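Local atomic coordinates of extracellular solute-binding protein, family 1 (Bifidobacterium longum subsp. infantis ATCC 15697, PDB entry 3OMB), a protein that probably serves as the substrate-binding component of an ABC importer, capturing a solute, likely a carbohydrate, outside the cell, and also binds a magnesium ion. Residues Q165-N170 with V307-S312; P210-K215 with A285-D290. One frame throughout, in Å; residues are numbered along the deposited sequence.

Contact 1. Residues Q165-N170 with V307-S312; sequences QHMLIN and VVFGWS
Backbone hydrogen bonds join Leu168 and Val308 in both directions, pairing strand 166-170 with strand 305-310 in antiparallel fashion. The bond from Leu168 N to Val308 O is short, at 2.7 Å; the return bond, Val308 N to Leu168 O, is longer at 3.1 Å. Further along, Gly310 N donates to His166 O at 2.9 Å. CA-H...O contacts run between these bonds, notably from Phe309 CA to His166 O.

The polar side-chain contact belongs to His166. Its ND1 donates to Gly310 O over 3.1 Å; the acceptor lies close to the imidazole plane, and the donor meets a lone pair in the plane of the Gly310 carbonyl. With NE2 bonded to Asn445, the imidazole is gripped at both nitrogens, which fixes its rotation and ties the strand pair to helix 436-452.

These strands are the two central members of a four-stranded mixed sheet in one lobe of a periplasmic-binding-protein type II fold. Apolar contacts cover both faces. On one, selenomethionine Met167, extended with CG anti to the backbone N (chi1 179°), runs obliquely past Phe309, with Met167 CG 3.8 Å from Phe309 CE1. Met167 SE makes an oblique Met-aromatic contact, 5.0 Å from the centroid of the Phe309 ring, and Met167 CE continues to Val307 CG1 at 3.7 Å. The other branch of Val307, CG2, meets CG1 and CD1 of Ile169. On the opposite face, Leu168 CD1 lies 3.9 Å from Val308 CG2, and helix 313-317 packs over both residues.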
loop_
_atom_site.group_PDB
_atom_site.type_symbol
_atom_site.label_atom_id
_atom_site.label_comp_id
_atom_site.label_asym_id
_atom_site.label_seq_id
_atom_site.Cartn_x
_atom_site.Cartn_y
_atom_site.Cartn_z
ATOM N N GLN A 165 5.339 -0.237 -5.932
ATOM C CA GLN A 165 6.794 -0.356 -5.750
ATOM C C GLN A 165 7.514 -0.347 -7.082
ATOM O O GLN A 165 7.164 -1.115 -7.978
ATOM C CB GLN A 165 7.134 -1.660 -5.015
ATOM C CG GLN A 165 6.116 -2.031 -3.923
ATOM C CD GLN A 165 6.103 -1.043 -2.780
ATOM O OE1 GLN A 165 7.173 -0.600 -2.300
ATOM N NE2 GLN A 165 4.890 -0.677 -2.327
ATOM N N HIS A 166 8.518 0.525 -7.222
ATOM C CA HIS A 166 9.316 0.609 -8.436
ATOM C C HIS A 166 10.749 0.917 -8.082
ATOM O O HIS A 166 11.026 1.348 -6.964
ATOM C CB HIS A 166 8.757 1.674 -9.374
ATOM C CG HIS A 166 7.267 1.640 -9.451
ATOM N ND1 HIS A 166 6.472 2.422 -8.642
ATOM C CD2 HIS A 166 6.427 0.837 -10.144
ATOM C CE1 HIS A 166 5.201 2.144 -8.877
ATOM N NE2 HIS A 166 5.145 1.189 -9.790
HETATM N N MSE A 167 11.653 0.632 -9.016
HETATM C CA MSE A 167 13.063 0.918 -8.859
HETATM C C MSE A 167 13.416 1.971 -9.901
HETATM O O MSE A 167 13.231 1.765 -11.096
HETATM C CB MSE A 167 13.867 -0.363 -9.107
HETATM C CG MSE A 167 15.356 -0.168 -8.992
HETATM SE SE MSE A 167 16.242 -1.868 -9.116
HETATM C CE MSE A 167 17.998 -1.347 -8.482
ATOM N N LEU A 168 13.913 3.105 -9.446
ATOM C CA LEU A 168 14.136 4.265 -10.303
ATOM C C LEU A 168 15.616 4.508 -10.498
ATOM O O LEU A 168 16.410 4.351 -9.564
ATOM C CB LEU A 168 13.521 5.503 -9.655
ATOM C CG LEU A 168 12.066 5.359 -9.235
ATOM C CD1 LEU A 168 11.614 6.587 -8.430
ATOM C CD2 LEU A 168 11.151 5.085 -10.494
ATOM N N ILE A 169 16.003 4.921 -11.696
ATOM C CA ILE A 169 17.427 5.166 -11.962
ATOM C C ILE A 169 17.623 6.431 -12.770
ATOM O O ILE A 169 16.769 6.777 -13.616
ATOM C CB ILE A 169 18.115 3.957 -12.643
ATOM C CG1 ILE A 169 19.624 4.231 -12.791
ATOM C CG2 ILE A 169 17.469 3.623 -14.007
ATOM C CD1 ILE A 169 20.456 2.982 -12.976
ATOM N N ASN A 170 18.725 7.141 -12.492
ATOM C CA ASN A 170 19.050 8.329 -13.245
ATOM C C ASN A 170 19.600 7.929 -14.610
ATOM O O ASN A 170 20.782 7.637 -14.747
ATOM C CB ASN A 170 20.019 9.251 -12.494
ATOM C CG ASN A 170 20.122 10.647 -13.134
ATOM O OD1 ASN A 170 20.171 10.783 -14.342
ATOM N ND2 ASN A 170 20.157 11.677 -12.308
ATOM N N VAL A 307 20.016 5.868 -7.815
ATOM C CA VAL A 307 19.057 4.736 -7.761
ATOM C C VAL A 307 18.295 4.808 -6.427
ATOM O O VAL A 307 18.922 4.990 -5.365
ATOM C CB VAL A 307 19.783 3.338 -7.828
ATOM C CG1 VAL A 307 18.792 2.160 -7.640
ATOM C CG2 VAL A 307 20.547 3.154 -9.129
ATOM N N VAL A 308 16.963 4.672 -6.483
ATOM C CA VAL A 308 16.124 4.495 -5.294
ATOM C C VAL A 308 14.958 3.575 -5.644
ATOM O O VAL A 308 14.637 3.395 -6.826
ATOM C CB VAL A 308 15.467 5.826 -4.774
ATOM C CG1 VAL A 308 16.499 6.804 -4.335
ATOM C CG2 VAL A 308 14.518 6.466 -5.852
ATOM N N PHE A 309 14.288 3.061 -4.617
ATOM C CA PHE A 309 12.950 2.485 -4.795
ATOM C C PHE A 309 11.945 3.563 -4.470
ATOM O O PHE A 309 12.123 4.318 -3.509
ATOM C CB PHE A 309 12.739 1.245 -3.903
ATOM C CG PHE A 309 13.737 0.155 -4.167
ATOM C CD1 PHE A 309 13.665 -0.602 -5.336
ATOM C CD2 PHE A 309 14.767 -0.094 -3.268
ATOM C CE1 PHE A 309 14.594 -1.623 -5.586
ATOM C CE2 PHE A 309 15.688 -1.101 -3.506
ATOM C CZ PHE A 309 15.614 -1.859 -4.674
ATOM N N GLY A 310 10.900 3.661 -5.279
ATOM C CA GLY A 310 9.910 4.703 -5.056
ATOM C C GLY A 310 8.700 4.601 -5.947
ATOM O O GLY A 310 8.522 3.605 -6.649
ATOM N N TRP A 311 7.856 5.631 -5.898
ATOM C CA TRP A 311 6.612 5.641 -6.678
ATOM C C TRP A 311 6.871 5.942 -8.154
ATOM O O TRP A 311 6.487 5.158 -9.035
ATOM C CB TRP A 311 5.628 6.650 -6.078
ATOM C CG TRP A 311 4.277 6.728 -6.745
ATOM C CD1 TRP A 311 3.900 7.600 -7.715
ATOM C CD2 TRP A 311 3.118 5.920 -6.461
ATOM N NE1 TRP A 311 2.574 7.398 -8.060
ATOM C CE2 TRP A 311 2.072 6.375 -7.305
ATOM C CE3 TRP A 311 2.860 4.878 -5.571
ATOM C CZ2 TRP A 311 0.788 5.818 -7.287
ATOM C CZ3 TRP A 311 1.571 4.326 -5.541
ATOM C CH2 TRP A 311 0.554 4.790 -6.413
ATOM N N SER A 312 7.535 7.069 -8.414
ATOM C CA SER A 312 7.690 7.609 -9.767
ATOM C C SER A 312 8.770 8.694 -9.808
ATOM O O SER A 312 9.045 9.337 -8.795
ATOM C CB SER A 312 6.366 8.207 -10.259
ATOM O OG SER A 312 6.122 9.466 -9.646
#

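Contact 2. Residues P210-K215 with A285-D290; sequences PMNIKK and ATKDDD
Lys215 lies across the loop 285-288 and makes the most extensive side-chain contact between 210-215 and 285-290. Its CB points toward that loop and sits 3.3 Å from Ala285 O. CG, set over the backbone and flanked by N and C (chi1 73°), turns toward Lys287 O; Lys215 CD passes closest to Lys287 O, at 3.4 Å, and CE keeps a looser approach to the same oxygen. The methylenes therefore run over main-chain carbonyls before the chain bends at its last torsion (chi4 -79°). At the tip, Lys215 NZ forms a rather long salt bridge of 3.5 Å with Asp288 OD1, the two side chains running alongside in one direction. A water accepts a weak bond from NZ and donates to Thr286 O. At the other end of the residue, the backbone N of Lys215 reaches Lys287 O through another water, which donates to that carbonyl over 2.7 Å.

Lys214 approaches Asp289, at the start of helix 289-297, more loosely. Lys214 CE is 3.6 Å from Asp289 OD1, but Lys214 NZ stays 4.2 Å from that oxygen, too far for a salt bridge. A water bridges them, accepting from NZ and donating to OD1, while NZ also bonds to Trp223 O. Asn212 joins the loop in a similar way: OD1 receives a bond from a water held 2.8 Å from Lys287 NZ. The same ammonium forms a salt bridge with Asp295, and Asn212 ND2 bonds to Gln296 and Asp295, bringing helix 289-297 into the network.

No direct hydrogen bond crosses between the segments. The joint between the chain leaving strand 209-211 and the loop entering helix 289-297 depends largely on water and on loosely matched charges, as suits a surface contact.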
loop_
_atom_site.group_PDB
_atom_site.type_symbol
_atom_site.label_atom_id
_atom_site.label_comp_id
_atom_site.label_asym_id
_atom_site.label_seq_id
_atom_site.Cartn_x
_atom_site.Cartn_y
_atom_site.Cartn_z
ATOM N N PRO A 210 25.265 7.025 -4.872
ATOM C CA PRO A 210 24.951 6.127 -6.004
ATOM C C PRO A 210 23.578 5.461 -5.860
ATOM O O PRO A 210 22.770 5.486 -6.798
ATOM C CB PRO A 210 26.097 5.109 -5.969
ATOM C CG PRO A 210 27.230 5.893 -5.444
ATOM C CD PRO A 210 26.603 6.722 -4.321
HETATM N N MSE A 211 23.312 4.891 -4.689
HETATM C CA MSE A 211 22.006 4.305 -4.430
HETATM C C MSE A 211 21.607 4.715 -3.023
HETATM O O MSE A 211 22.449 4.714 -2.104
HETATM C CB MSE A 211 22.042 2.786 -4.587
HETATM C CG MSE A 211 20.719 2.113 -4.266
HETATM SE SE MSE A 211 20.892 0.181 -4.514
HETATM C CE MSE A 211 19.005 -0.321 -4.195
ATOM N N ASN A 212 20.350 5.116 -2.862
ATOM C CA ASN A 212 19.861 5.462 -1.527
ATOM C C ASN A 212 18.763 4.496 -1.110
ATOM O O ASN A 212 17.940 4.093 -1.924
ATOM C CB ASN A 212 19.405 6.942 -1.440
ATOM C CG ASN A 212 19.549 7.511 -0.038
ATOM O OD1 ASN A 212 20.004 6.826 0.882
ATOM N ND2 ASN A 212 19.160 8.758 0.136
ATOM N N ILE A 213 18.773 4.100 0.157
ATOM C CA ILE A 213 17.785 3.157 0.674
ATOM C C ILE A 213 17.201 3.689 1.994
ATOM O O ILE A 213 17.891 4.431 2.743
ATOM C CB ILE A 213 18.355 1.701 0.834
ATOM C CG1 ILE A 213 19.594 1.670 1.752
ATOM C CG2 ILE A 213 18.726 1.088 -0.546
ATOM C CD1 ILE A 213 20.065 0.240 2.109
ATOM N N LYS A 214 15.946 3.305 2.253
ATOM C CA LYS A 214 15.214 3.630 3.465
ATOM C C LYS A 214 15.686 2.813 4.667
ATOM O O LYS A 214 16.057 1.632 4.529
ATOM C CB LYS A 214 13.710 3.366 3.260
ATOM C CG LYS A 214 13.018 4.399 2.384
ATOM C CD LYS A 214 11.524 4.110 2.091
ATOM C CE LYS A 214 10.627 4.236 3.334
ATOM N NZ LYS A 214 9.128 4.022 3.051
ATOM N N LYS A 215 15.649 3.430 5.850
ATOM C CA LYS A 215 15.929 2.700 7.074
ATOM C C LYS A 215 14.855 1.636 7.263
ATOM O O LYS A 215 13.760 1.746 6.716
ATOM C CB LYS A 215 16.028 3.638 8.290
ATOM C CG LYS A 215 14.708 4.230 8.823
ATOM C CD LYS A 215 15.026 4.965 10.128
ATOM C CE LYS A 215 13.796 5.321 10.941
ATOM N NZ LYS A 215 13.110 6.530 10.392
ATOM N N ALA A 285 20.819 3.630 7.985
ATOM C CA ALA A 285 19.994 2.844 8.909
ATOM C C ALA A 285 19.312 3.696 9.950
ATOM O O ALA A 285 18.362 3.242 10.580
ATOM C CB ALA A 285 20.797 1.725 9.587
ATOM N N THR A 286 19.786 4.924 10.123
ATOM C CA THR A 286 19.257 5.781 11.187
ATOM C C THR A 286 18.633 7.059 10.626
ATOM O O THR A 286 18.155 7.908 11.381
ATOM C CB THR A 286 20.332 6.113 12.272
ATOM O OG1 THR A 286 21.449 6.778 11.662
ATOM C CG2 THR A 286 20.819 4.839 12.973
ATOM N N LYS A 287 18.607 7.169 9.305
ATOM C CA LYS A 287 18.176 8.399 8.665
ATOM C C LYS A 287 16.658 8.461 8.604
ATOM O O LYS A 287 16.005 7.525 8.140
ATOM C CB LYS A 287 18.767 8.529 7.271
ATOM C CG LYS A 287 18.371 9.833 6.581
ATOM C CD LYS A 287 19.001 9.939 5.201
ATOM C CE LYS A 287 20.498 10.226 5.260
ATOM N NZ LYS A 287 21.095 9.939 3.908
ATOM N N ASP A 288 16.098 9.568 9.075
ATOM C CA ASP A 288 14.648 9.701 9.146
ATOM C C ASP A 288 14.090 9.814 7.724
ATOM O O ASP A 288 14.770 10.312 6.843
ATOM C CB ASP A 288 14.279 10.931 9.976
ATOM C CG ASP A 288 12.800 10.976 10.322
ATOM O OD1 ASP A 288 12.236 9.937 10.788
ATOM O OD2 ASP A 288 12.192 12.056 10.116
ATOM N N ASP A 289 12.860 9.333 7.519
ATOM C CA ASP A 289 12.196 9.416 6.216
ATOM C C ASP A 289 12.315 10.789 5.531
ATOM O O ASP A 289 12.670 10.860 4.340
ATOM C CB ASP A 289 10.722 8.991 6.323
ATOM C CG ASP A 289 10.138 8.559 4.985
ATOM O OD1 ASP A 289 10.753 7.706 4.280
ATOM O OD2 ASP A 289 9.046 9.067 4.628
ATOM N N ASP A 290 12.033 11.866 6.265
ATOM C CA ASP A 290 12.122 13.215 5.701
ATOM C C ASP A 290 13.519 13.562 5.136
ATOM O O ASP A 290 13.626 14.100 4.024
ATOM C CB ASP A 290 11.659 14.262 6.714
ATOM C CG ASP A 290 10.160 14.144 7.029
ATOM O OD1 ASP A 290 9.359 13.915 6.080
ATOM O OD2 ASP A 290 9.779 14.263 8.221
HETATM O O HOH W 1 20.146 7.306 3.491
HETATM O O HOH W 2 9.269 6.909 1.826
HETATM O O HOH W 3 15.402 6.410 5.812
HETATM O O HOH W 4 15.546 8.051 11.993
#

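Contact 1 is buried and joins two strands by direct backbone bonds and apolar side chains on both sheet faces; contact 2 lies at the surface, where lysines, aspartates and waters do most of the joining. Their elements nevertheless belong together. Strand 209-211 is the parallel edge neighbour of strand 305-310, and a probable hydrogen bond from Asn212 N to Val307 O, 2.9 Å, connects the two sites, while Met211 packs on Phe309. Helix 289-297, entered from contact 2, precedes strand 305-310 in the chain and also covers Val308. Along the chain, contact 2 is nested within the loop closed by contact 1, and their centres are about 13 Å apart.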